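Local coordinates for protein Chains: A (Unidentified, PDB 6ZM9) that cleaves S-adenosylmethionine as a phage-encoded SAM lyase, here a trimer holding 5'-deoxy-5'-methylthioadenosine between its subunits, at residues Gly9-Arg14 with Ile76-Gly81; Ala49-Gln54 with Asn70-Ile75; Glu60-Gln65 with Ser122-Trp127. One frame throughout, in Å; residues are numbered along the deposited sequence.

Contact 1 of 3, residues Gly9-Arg14 with Ile76-Gly81. With MTA (5'-deoxy-5'-methylthioadenosine), chain F.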
loop_
_atom_site.group_PDB
_atom_site.type_symbol
_atom_site.label_atom_id
_atom_site.label_comp_id
_atom_site.label_asym_id
_atom_site.label_seq_id
_atom_site.Cartn_x
_atom_site.Cartn_y
_atom_site.Cartn_z
ATOM N N GLY A 9 13.252 -16.150 3.903
ATOM C CA GLY A 9 13.018 -15.455 5.144
ATOM C C GLY A 9 11.878 -14.480 5.111
ATOM O O GLY A 9 11.624 -13.800 6.109
ATOM N N GLY A 10 11.196 -14.380 3.979
ATOM C CA GLY A 10 10.046 -13.510 3.874
ATOM C C GLY A 10 10.403 -12.044 3.852
ATOM O O GLY A 10 9.761 -11.249 4.536
ATOM N N PHE A 11 11.395 -11.654 3.058
ATOM C CA PHE A 11 11.777 -10.254 2.974
ATOM C C PHE A 11 10.939 -9.477 1.974
ATOM O O PHE A 11 10.551 -9.998 0.920
ATOM C CB PHE A 11 13.258 -10.115 2.647
ATOM C CG PHE A 11 14.129 -10.734 3.673
ATOM C CD1 PHE A 11 14.171 -10.216 4.956
ATOM C CD2 PHE A 11 14.842 -11.881 3.390
ATOM C CE1 PHE A 11 14.947 -10.821 5.933
ATOM C CE2 PHE A 11 15.634 -12.488 4.362
ATOM C CZ PHE A 11 15.676 -11.962 5.634
ATOM N N SER A 12 10.670 -8.226 2.319
ATOM C CA SER A 12 10.038 -7.294 1.410
ATOM C C SER A 12 10.532 -5.895 1.732
ATOM O O SER A 12 11.158 -5.655 2.767
ATOM C CB SER A 12 8.520 -7.367 1.517
ATOM O OG SER A 12 8.067 -6.911 2.779
ATOM N N ALA A 13 10.249 -4.961 0.824
ATOM C CA ALA A 13 10.662 -3.588 1.017
ATOM C C ALA A 13 9.655 -2.644 0.387
ATOM O O ALA A 13 8.902 -3.011 -0.517
ATOM C CB ALA A 13 12.021 -3.312 0.366
ATOM N N ARG A 14 9.656 -1.413 0.889
ATOM C CA ARG A 14 8.927 -0.298 0.300
ATOM C C ARG A 14 9.903 0.863 0.148
ATOM O O ARG A 14 10.671 1.160 1.067
ATOM C CB ARG A 14 7.773 0.164 1.201
ATOM C CG ARG A 14 6.712 -0.867 1.467
ATOM C CD ARG A 14 5.396 -0.202 1.886
ATOM N NE ARG A 14 5.464 0.429 3.203
ATOM C CZ ARG A 14 4.507 1.193 3.721
ATOM N NH1 ARG A 14 3.398 1.447 3.036
ATOM N NH2 ARG A 14 4.662 1.713 4.930
ATOM N N ILE A 76 8.435 -4.242 -3.149
ATOM C CA ILE A 76 9.262 -5.359 -3.593
ATOM C C ILE A 76 9.054 -6.515 -2.631
ATOM O O ILE A 76 9.370 -6.397 -1.443
ATOM C CB ILE A 76 10.754 -4.986 -3.628
ATOM C CG1 ILE A 76 11.020 -3.909 -4.671
ATOM C CG2 ILE A 76 11.593 -6.234 -3.918
ATOM C CD1 ILE A 76 12.390 -3.275 -4.556
ATOM N N ILE A 77 8.540 -7.631 -3.135
ATOM C CA ILE A 77 8.504 -8.884 -2.392
ATOM C C ILE A 77 9.634 -9.762 -2.920
ATOM O O ILE A 77 9.738 -9.976 -4.131
ATOM C CB ILE A 77 7.137 -9.579 -2.546
ATOM C CG1 ILE A 77 6.010 -8.662 -2.051
ATOM C CG2 ILE A 77 7.174 -10.931 -1.822
ATOM C CD1 ILE A 77 4.659 -9.159 -2.384
ATOM N N ASP A 78 10.499 -10.257 -2.031
ATOM C CA ASP A 78 11.612 -11.091 -2.480
ATOM C C ASP A 78 11.063 -12.458 -2.873
ATOM O O ASP A 78 10.527 -13.169 -2.021
ATOM C CB ASP A 78 12.639 -11.251 -1.357
ATOM C CG ASP A 78 13.790 -12.170 -1.734
ATOM O OD1 ASP A 78 14.065 -12.292 -2.950
ATOM O OD2 ASP A 78 14.427 -12.761 -0.813
ATOM N N LEU A 79 11.189 -12.821 -4.152
ATOM C CA LEU A 79 10.796 -14.136 -4.638
ATOM C C LEU A 79 11.982 -15.073 -4.854
ATOM O O LEU A 79 11.776 -16.201 -5.312
ATOM C CB LEU A 79 10.010 -14.010 -5.963
ATOM C CG LEU A 79 8.776 -13.115 -5.936
ATOM C CD1 LEU A 79 7.980 -13.080 -7.230
ATOM C CD2 LEU A 79 7.824 -13.533 -4.834
ATOM N N GLU A 80 13.206 -14.640 -4.537
ATOM C CA GLU A 80 14.398 -15.427 -4.818
ATOM C C GLU A 80 15.058 -16.012 -3.579
ATOM O O GLU A 80 16.124 -16.630 -3.697
ATOM C CB GLU A 80 15.440 -14.570 -5.542
ATOM C CG GLU A 80 14.980 -14.043 -6.869
ATOM C CD GLU A 80 16.102 -13.354 -7.606
ATOM O OE1 GLU A 80 16.742 -13.995 -8.460
ATOM O OE2 GLU A 80 16.369 -12.177 -7.314
ATOM N N GLY A 81 14.485 -15.801 -2.399
ATOM C CA GLY A 81 15.026 -16.365 -1.180
ATOM C C GLY A 81 16.419 -15.881 -0.849
ATOM O O GLY A 81 17.307 -16.685 -0.542
HETATM C CS MTA F . 2.262 -11.761 -10.233
HETATM S "S5'" MTA F . 2.318 -10.721 -11.656
HETATM C "C5'" MTA F . 1.036 -9.521 -11.254
HETATM C "C4'" MTA F . 1.507 -8.276 -10.530
HETATM O "O4'" MTA F . 2.126 -8.659 -9.291
HETATM C "C2'" MTA F . 3.140 -6.629 -10.064
HETATM O "O2'" MTA F . 2.282 -5.530 -9.805
HETATM C "C3'" MTA F . 2.552 -7.415 -11.240
HETATM O "O3'" MTA F . 2.003 -6.583 -12.247
HETATM C "C1'" MTA F . 3.068 -7.659 -8.926
HETATM N N9 MTA F . 4.345 -8.298 -8.646
HETATM C C8 MTA F . 4.914 -9.383 -9.264
HETATM N N7 MTA F . 6.035 -9.790 -8.718
HETATM C C5 MTA F . 6.224 -8.904 -7.664
HETATM C C6 MTA F . 7.190 -8.835 -6.641
HETATM N N6 MTA F . 8.198 -9.706 -6.495
HETATM N N1 MTA F . 7.053 -7.851 -5.717
HETATM C C2 MTA F . 6.017 -7.009 -5.819
HETATM N N3 MTA F . 5.039 -6.993 -6.720
HETATM C C4 MTA F . 5.196 -7.973 -7.624
HETATM O O HOH W 1 12.830 -13.580 1.282
#

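Contact 2 of 3, residues Ala49-Gln54 with Asn70-Ile75. With MTA (5'-deoxy-5'-methylthioadenosine), chain F; MTA (5'-deoxy-5'-methylthioadenosine), chain B.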
loop_
_atom_site.group_PDB
_atom_site.type_symbol
_atom_site.label_atom_id
_atom_site.label_comp_id
_atom_site.label_asym_id
_atom_site.label_seq_id
_atom_site.Cartn_x
_atom_site.Cartn_y
_atom_site.Cartn_z
ATOM N N ALA A 49 8.387 -6.219 -9.348
ATOM C CA ALA A 49 8.014 -5.241 -8.332
ATOM C C ALA A 49 6.690 -4.595 -8.724
ATOM O O ALA A 49 6.214 -4.757 -9.852
ATOM C CB ALA A 49 9.089 -4.161 -8.200
ATOM N N SER A 50 6.128 -3.834 -7.786
ATOM C CA SER A 50 4.931 -3.036 -8.002
ATOM C C SER A 50 5.266 -1.572 -7.746
ATOM O O SER A 50 6.070 -1.260 -6.860
ATOM C CB SER A 50 3.805 -3.450 -7.059
ATOM O OG SER A 50 3.358 -4.767 -7.382
ATOM N N PHE A 51 4.620 -0.681 -8.494
ATOM C CA PHE A 51 4.866 0.755 -8.421
ATOM C C PHE A 51 3.518 1.458 -8.293
ATOM O O PHE A 51 2.664 1.335 -9.170
ATOM C CB PHE A 51 5.588 1.235 -9.673
ATOM C CG PHE A 51 6.929 0.559 -9.922
ATOM C CD1 PHE A 51 6.981 -0.706 -10.471
ATOM C CD2 PHE A 51 8.113 1.188 -9.589
ATOM C CE1 PHE A 51 8.192 -1.321 -10.703
ATOM C CE2 PHE A 51 9.329 0.576 -9.816
ATOM C CZ PHE A 51 9.369 -0.675 -10.385
ATOM N N VAL A 52 3.334 2.198 -7.200
ATOM C CA VAL A 52 2.068 2.851 -6.887
ATOM C C VAL A 52 2.246 4.361 -7.022
ATOM O O VAL A 52 3.090 4.963 -6.348
ATOM C CB VAL A 52 1.625 2.505 -5.456
ATOM C CG1 VAL A 52 0.316 3.205 -5.099
ATOM C CG2 VAL A 52 1.494 0.999 -5.283
ATOM N N ALA A 53 1.423 4.974 -7.864
ATOM C CA ALA A 53 1.408 6.424 -7.950
ATOM C C ALA A 53 0.700 7.017 -6.739
ATOM O O ALA A 53 -0.317 6.492 -6.279
ATOM C CB ALA A 53 0.677 6.856 -9.217
ATOM N N GLN A 54 1.241 8.122 -6.242
ATOM C CA GLN A 54 0.761 8.736 -5.022
ATOM C C GLN A 54 0.818 10.245 -5.158
ATOM O O GLN A 54 1.514 10.788 -6.022
ATOM C CB GLN A 54 1.662 8.446 -3.814
ATOM C CG GLN A 54 2.058 7.028 -3.672
ATOM C CD GLN A 54 2.808 6.764 -2.390
ATOM O OE1 GLN A 54 2.447 5.878 -1.625
ATOM N NE2 GLN A 54 3.891 7.498 -2.175
ATOM N N ASN A 70 3.679 14.691 -6.898
ATOM C CA ASN A 70 3.475 13.296 -7.242
ATOM C C ASN A 70 4.665 12.493 -6.728
ATOM O O ASN A 70 5.791 12.986 -6.691
ATOM C CB ASN A 70 3.390 13.120 -8.752
ATOM C CG ASN A 70 2.170 13.764 -9.351
ATOM O OD1 ASN A 70 1.131 13.923 -8.705
ATOM N ND2 ASN A 70 2.274 14.110 -10.623
ATOM N N SER A 71 4.408 11.256 -6.311
ATOM C CA SER A 71 5.476 10.388 -5.853
ATOM C C SER A 71 5.137 8.946 -6.205
ATOM O O SER A 71 4.065 8.643 -6.736
ATOM C CB SER A 71 5.754 10.550 -4.358
ATOM O OG SER A 71 4.635 10.155 -3.595
ATOM N N VAL A 72 6.086 8.052 -5.922
ATOM C CA VAL A 72 5.961 6.640 -6.256
ATOM C C VAL A 72 6.318 5.836 -5.021
ATOM O O VAL A 72 7.339 6.102 -4.376
ATOM C CB VAL A 72 6.882 6.222 -7.420
ATOM C CG1 VAL A 72 6.704 4.732 -7.754
ATOM C CG2 VAL A 72 6.612 7.087 -8.627
ATOM N N GLN A 73 5.485 4.858 -4.697
ATOM C CA GLN A 73 5.819 3.834 -3.717
ATOM C C GLN A 73 6.167 2.552 -4.470
ATOM O O GLN A 73 5.319 1.991 -5.174
ATOM C CB GLN A 73 4.646 3.618 -2.761
ATOM C CG GLN A 73 4.908 2.528 -1.733
ATOM C CD GLN A 73 3.710 2.152 -0.888
ATOM O OE1 GLN A 73 3.721 1.110 -0.240
ATOM N NE2 GLN A 73 2.710 3.018 -0.839
ATOM N N ILE A 74 7.411 2.101 -4.322
ATOM C CA ILE A 74 7.876 0.853 -4.918
ATOM C C ILE A 74 7.707 -0.241 -3.879
ATOM O O ILE A 74 8.176 -0.095 -2.743
ATOM C CB ILE A 74 9.356 0.960 -5.342
ATOM C CG1 ILE A 74 9.606 2.210 -6.186
ATOM C CG2 ILE A 74 9.779 -0.323 -6.088
ATOM C CD1 ILE A 74 11.075 2.425 -6.553
ATOM N N ILE A 75 7.032 -1.328 -4.257
ATOM C CA ILE A 75 6.784 -2.462 -3.367
ATOM C C ILE A 75 7.533 -3.657 -3.942
ATOM O O ILE A 75 7.269 -4.070 -5.079
ATOM C CB ILE A 75 5.284 -2.771 -3.239
ATOM C CG1 ILE A 75 4.532 -1.542 -2.733
ATOM C CG2 ILE A 75 5.062 -3.974 -2.337
ATOM C CD1 ILE A 75 3.015 -1.648 -2.846
HETATM C CS MTA F . 2.262 -11.761 -10.233
HETATM S "S5'" MTA F . 2.318 -10.721 -11.656
HETATM C "C5'" MTA F . 1.036 -9.521 -11.254
HETATM C "C4'" MTA F . 1.507 -8.276 -10.530
HETATM O "O4'" MTA F . 2.126 -8.659 -9.291
HETATM C "C2'" MTA F . 3.140 -6.629 -10.064
HETATM O "O2'" MTA F . 2.282 -5.530 -9.805
HETATM C "C3'" MTA F . 2.552 -7.415 -11.240
HETATM O "O3'" MTA F . 2.003 -6.583 -12.247
HETATM C "C1'" MTA F . 3.068 -7.659 -8.926
HETATM N N9 MTA F . 4.345 -8.298 -8.646
HETATM C C8 MTA F . 4.914 -9.383 -9.264
HETATM N N7 MTA F . 6.035 -9.790 -8.718
HETATM C C5 MTA F . 6.224 -8.904 -7.664
HETATM C C6 MTA F . 7.190 -8.835 -6.641
HETATM N N6 MTA F . 8.198 -9.706 -6.495
HETATM N N1 MTA F . 7.053 -7.851 -5.717
HETATM C C2 MTA F . 6.017 -7.009 -5.819
HETATM N N3 MTA F . 5.039 -6.993 -6.720
HETATM C C4 MTA F . 5.196 -7.973 -7.624
HETATM C CS MTA B . 10.866 11.349 1.130
HETATM S "S5'" MTA B . 9.981 12.511 0.141
HETATM C "C5'" MTA B . 9.298 11.430 -1.128
HETATM C "C4'" MTA B . 7.917 10.874 -0.841
HETATM O "O4'" MTA B . 7.961 10.114 0.377
HETATM C "C2'" MTA B . 5.765 11.039 0.124
HETATM O "O2'" MTA B . 5.032 10.292 -0.834
HETATM C "C3'" MTA B . 6.793 11.887 -0.631
HETATM O "O3'" MTA B . 6.289 12.426 -1.841
HETATM C "C1'" MTA B . 6.666 10.118 0.962
HETATM N N9 MTA B . 6.780 10.535 2.351
HETATM C C8 MTA B . 7.629 11.463 2.901
HETATM N N7 MTA B . 7.565 11.547 4.208
HETATM C C5 MTA B . 6.596 10.610 4.548
HETATM C C6 MTA B . 6.110 10.150 5.787
HETATM N N6 MTA B . 6.547 10.586 6.977
HETATM N N1 MTA B . 5.177 9.166 5.767
HETATM C C2 MTA B . 4.775 8.681 4.585
HETATM N N3 MTA B . 5.176 9.019 3.364
HETATM C C4 MTA B . 6.097 9.995 3.408
HETATM O O HOH W 2 0.460 10.754 -8.719
#

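Contact 3 of 3, residues Glu60-Gln65 with Ser122-Trp127. With PO4 (phosphate ion), chain C.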
loop_
_atom_site.group_PDB
_atom_site.type_symbol
_atom_site.label_atom_id
_atom_site.label_comp_id
_atom_site.label_asym_id
_atom_site.label_seq_id
_atom_site.Cartn_x
_atom_site.Cartn_y
_atom_site.Cartn_z
ATOM N N GLU A 60 10.799 20.150 3.353
ATOM C CA GLU A 60 12.209 20.262 3.011
ATOM C C GLU A 60 13.023 20.570 4.260
ATOM O O GLU A 60 12.686 21.469 5.031
ATOM C CB GLU A 60 12.436 21.374 1.990
ATOM C CG GLU A 60 11.792 21.120 0.658
ATOM C CD GLU A 60 12.171 22.157 -0.366
ATOM O OE1 GLU A 60 12.945 23.080 -0.032
ATOM O OE2 GLU A 60 11.702 22.040 -1.512
ATOM N N GLN A 61 14.126 19.845 4.425
ATOM C CA GLN A 61 14.846 19.878 5.690
ATOM C C GLN A 61 15.592 21.187 5.902
ATOM O O GLN A 61 15.685 21.665 7.039
ATOM C CB GLN A 61 15.795 18.686 5.764
ATOM C CG GLN A 61 15.078 17.353 5.652
ATOM C CD GLN A 61 16.028 16.205 5.383
ATOM O OE1 GLN A 61 17.144 16.410 4.894
ATOM N NE2 GLN A 61 15.591 14.986 5.695
ATOM N N ARG A 62 16.121 21.791 4.843
ATOM C CA ARG A 62 16.889 23.015 5.031
ATOM C C ARG A 62 15.974 24.221 5.214
ATOM O O ARG A 62 16.066 24.935 6.219
ATOM C CB ARG A 62 17.842 23.211 3.848
ATOM C CG ARG A 62 18.910 22.118 3.724
ATOM C CD ARG A 62 18.980 21.524 2.307
ATOM N NE ARG A 62 18.993 20.059 2.326
ATOM C CZ ARG A 62 20.089 19.308 2.237
ATOM N NH1 ARG A 62 21.285 19.872 2.115
ATOM N NH2 ARG A 62 19.984 17.986 2.272
ATOM N N SER A 63 15.053 24.433 4.273
ATOM C CA SER A 63 14.244 25.640 4.254
ATOM C C SER A 63 12.957 25.529 5.057
ATOM O O SER A 63 12.361 26.560 5.389
ATOM C CB SER A 63 13.826 25.948 2.815
ATOM O OG SER A 63 12.923 24.944 2.373
ATOM N N GLY A 64 12.499 24.313 5.335
ATOM C CA GLY A 64 11.224 24.125 5.996
ATOM C C GLY A 64 10.030 24.274 5.086
ATOM O O GLY A 64 8.893 24.224 5.562
ATOM N N GLN A 65 10.251 24.454 3.786
ATOM C CA GLN A 65 9.144 24.579 2.852
ATOM C C GLN A 65 8.398 23.258 2.709
ATOM O O GLN A 65 9.006 22.194 2.573
ATOM C CB GLN A 65 9.720 25.004 1.496
ATOM C CG GLN A 65 8.687 25.253 0.394
ATOM C CD GLN A 65 9.318 25.576 -0.965
ATOM O OE1 GLN A 65 10.479 25.988 -1.038
ATOM N NE2 GLN A 65 8.550 25.396 -2.040
ATOM N N SER A 122 16.063 6.934 6.052
ATOM C CA SER A 122 15.974 8.106 5.172
ATOM C C SER A 122 17.327 8.266 4.495
ATOM O O SER A 122 18.335 8.416 5.191
ATOM C CB SER A 122 15.567 9.377 5.961
ATOM O OG SER A 122 15.240 10.431 5.055
ATOM N N ILE A 123 17.343 8.187 3.178
ATOM C CA ILE A 123 18.568 8.323 2.417
ATOM C C ILE A 123 18.618 9.772 2.001
ATOM O O ILE A 123 17.799 10.208 1.183
ATOM C CB ILE A 123 18.597 7.394 1.201
ATOM C CG1 ILE A 123 18.527 5.947 1.637
ATOM C CG2 ILE A 123 19.868 7.677 0.400
ATOM C CD1 ILE A 123 18.340 4.962 0.490
ATOM N N THR A 124 19.537 10.536 2.582
ATOM C CA THR A 124 19.484 11.985 2.519
ATOM C C THR A 124 20.685 12.524 1.772
ATOM O O THR A 124 21.825 12.126 2.038
ATOM C CB THR A 124 19.420 12.562 3.930
ATOM O OG1 THR A 124 18.262 12.031 4.579
ATOM C CG2 THR A 124 19.314 14.055 3.887
ATOM N N ALA A 125 20.419 13.453 0.866
ATOM C CA ALA A 125 21.478 14.087 0.107
ATOM C C ALA A 125 22.397 14.881 1.023
ATOM O O ALA A 125 21.954 15.532 1.973
ATOM C CB ALA A 125 20.848 15.042 -0.905
ATOM N N GLU A 126 23.689 14.860 0.705
ATOM C CA GLU A 126 24.701 15.580 1.465
ATOM C C GLU A 126 25.151 16.859 0.762
ATOM O O GLU A 126 26.294 17.297 0.927
ATOM C CB GLU A 126 25.877 14.656 1.762
ATOM C CG GLU A 126 25.554 13.524 2.729
ATOM C CD GLU A 126 26.739 12.588 2.925
ATOM O OE1 GLU A 126 27.773 13.023 3.449
ATOM O OE2 GLU A 126 26.685 11.421 2.513
ATOM N N TRP A 127 24.261 17.469 -0.014
ATOM C CA TRP A 127 24.539 18.747 -0.639
ATOM C C TRP A 127 25.178 19.722 0.341
ATOM O O TRP A 127 24.667 19.943 1.446
ATOM C CB TRP A 127 23.222 19.333 -1.144
ATOM C CG TRP A 127 22.471 18.459 -2.122
ATOM C CD1 TRP A 127 22.999 17.598 -3.048
ATOM C CD2 TRP A 127 21.058 18.399 -2.280
ATOM N NE1 TRP A 127 21.986 16.990 -3.763
ATOM C CE2 TRP A 127 20.786 17.479 -3.314
ATOM C CE3 TRP A 127 19.984 19.039 -1.652
ATOM C CZ2 TRP A 127 19.492 17.180 -3.719
ATOM C CZ3 TRP A 127 18.701 18.737 -2.059
ATOM C CH2 TRP A 127 18.466 17.812 -3.069
HETATM P P PO4 C . 22.400 14.393 -7.210
HETATM O O1 PO4 C . 21.769 15.093 -6.024
HETATM O O2 PO4 C . 23.403 15.384 -7.773
HETATM O O3 PO4 C . 23.091 13.143 -6.732
HETATM O O4 PO4 C . 21.341 14.035 -8.240
#

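Contact 1 of 3, residues Gly9-Arg14 with Ile76-Gly81
F11, S12 and A13 run antiparallel to I76, I77 and D78, joining the start of strand 11-21 to the end of strand 66-77. A13 and I76 form a hydrogen-bonded pair, with A13 N to I76 O at 2.8 Å and I76 N to A13 O at 2.9 Å. S12 and I77 make the next, non-hydrogen-bonded pair, and the ladder closes with D78 N donating to F11 O (3.0 Å). D78 spends its two carboxylate oxygens separately. With CG anti to the backbone N (chi1 177°) the carboxylate swings beyond the last rung, where OD1 takes the N-H of E80 from above its plane, an Asx turn where the chain leaves the strand. OD2 receives the N-H of L82 and a proton of a water that accepts from F11 N; D78 OD2 also lies at the edge of the F11 ring. A13 and I76 face helix 84-101. I77, whose N-H and C=O are not used by S12, offers them to the adenine of MTA: I77 N donates to N1 at 3.0 Å, and N6 of MTA donates to I77 O at 2.8 Å. Such a pair requires an unprotonated N1 and an amino group at C6, consistent with main-chain recognition of this side of adenine.

Contact 2 of 3, residues Ala49-Gln54 with Asn70-Ile75
The beta hairpin of strands 49-59 and 66-77 illustrates how one antiparallel ladder can serve two ligand sites, for an MTA molecule is bound near each end of this contact. The short strand axes lie 4.6 Å apart, their directions at 155°. S50 with I75, V52 with Q73 and Q54 with S71 are hydrogen-bonded pairs; F51 with I74 and A53 with V72 are the non-hydrogen-bonded ones between them. On the face of F51, V72 and I74, the side chains of F51 and I74 lie side by side and point the same way, F51 CD2 meeting I74 CG1 at 3.9 Å, while V72 CG1 reaches the edge of the phenyl ring. Helix 29-43 covers this apolar face. The other face, that of S50, V52, Q54, S71, Q73 and I75, is turned to the neighbouring subunits: V52 packs on V52 of the third subunit, and V52 CG2 touches I75 CD1 within the hairpin. S50 OG holds one MTA by two bonds, donating to N3 (2.9 Å) and accepting from O2' (2.8 Å), so one hydroxyl bridges base and ribose; E69 and S71 of the second subunit bind the same ligand. At the other MTA, shared with S50 and I77 of the third subunit, the hydroxyl of S71 stands between its own backbone N and carbonyl carbon (chi1 64°), and S71 OG shares a hydrogen bond with O2' at 2.8 Å. Q54 reaches over S71 with an extended chain, bringing NE2 to 3.3 Å from the same O2'. Through its oxygen the Q54 amide accepts from Q73, the two amide planes 63° apart: Q73 NE2 donates to Q54 OE1 at 3.0 Å, OE1 lying close to the plane of the Q73 amide.

Contact 3 of 3, residues Glu60-Gln65 with Ser122-Trp127
R62 and W127 cross at about a right angle, the guanidinium and indole planes being inclined by 49°. W127 CE3, a carbon of the six-membered ring, sits over the centre of one guanidinium face, 3.9 Å from R62 CZ, the planes too inclined for a parallel stack. The arginine chain bends at chi2 and chi3 to bring the group there. Its rim is used separately: R62 NH2 donates to A125 O at 3.2 Å, with the oxygen in the guanidinium plane but the nitrogen 39° out of the carbonyl plane. Stronger partners lie outside: in the conformer described, E105 of the proline pocket at NE and E129 at NH1 form salt bridges that would orient the group. Beside it, in one of its two conformers, Q61 brings OE1 to 3.4 Å from T124 CG2. A125 CB lies over the centre of one indole face, 3.4 Å above the plane, and at the ring edge W127 NE1 donates to a phosphate oxygen, O1, at 3.0 Å. That phosphate, probably from the crystallisation liquor, is also bound by R99. The contact thus ties the turn between strands 49-59 and 66-77 to the end of strand 116-124, beside helix 84-101, while residues 122-124 pair with a strand of the third subunit.

In the fold
Contacts 1 and 2 are buried and share strand 66-77, which pairs with strand 11-21 in the first and with strand 49-59 in the second; they touch where I76 meets A49. Both rest on regular backbone ladders, and both reach the same MTA molecule, contact 1 through main-chain groups at the base and contact 2 through a serine hydroxyl. Contact 3 is partly exposed, its centre about 29 Å from that of contact 1 and 21 Å from that of contact 2. Lacking a ladder between its segments, it depends on a long charged side chain, an indole and one side-chain-to-backbone bond.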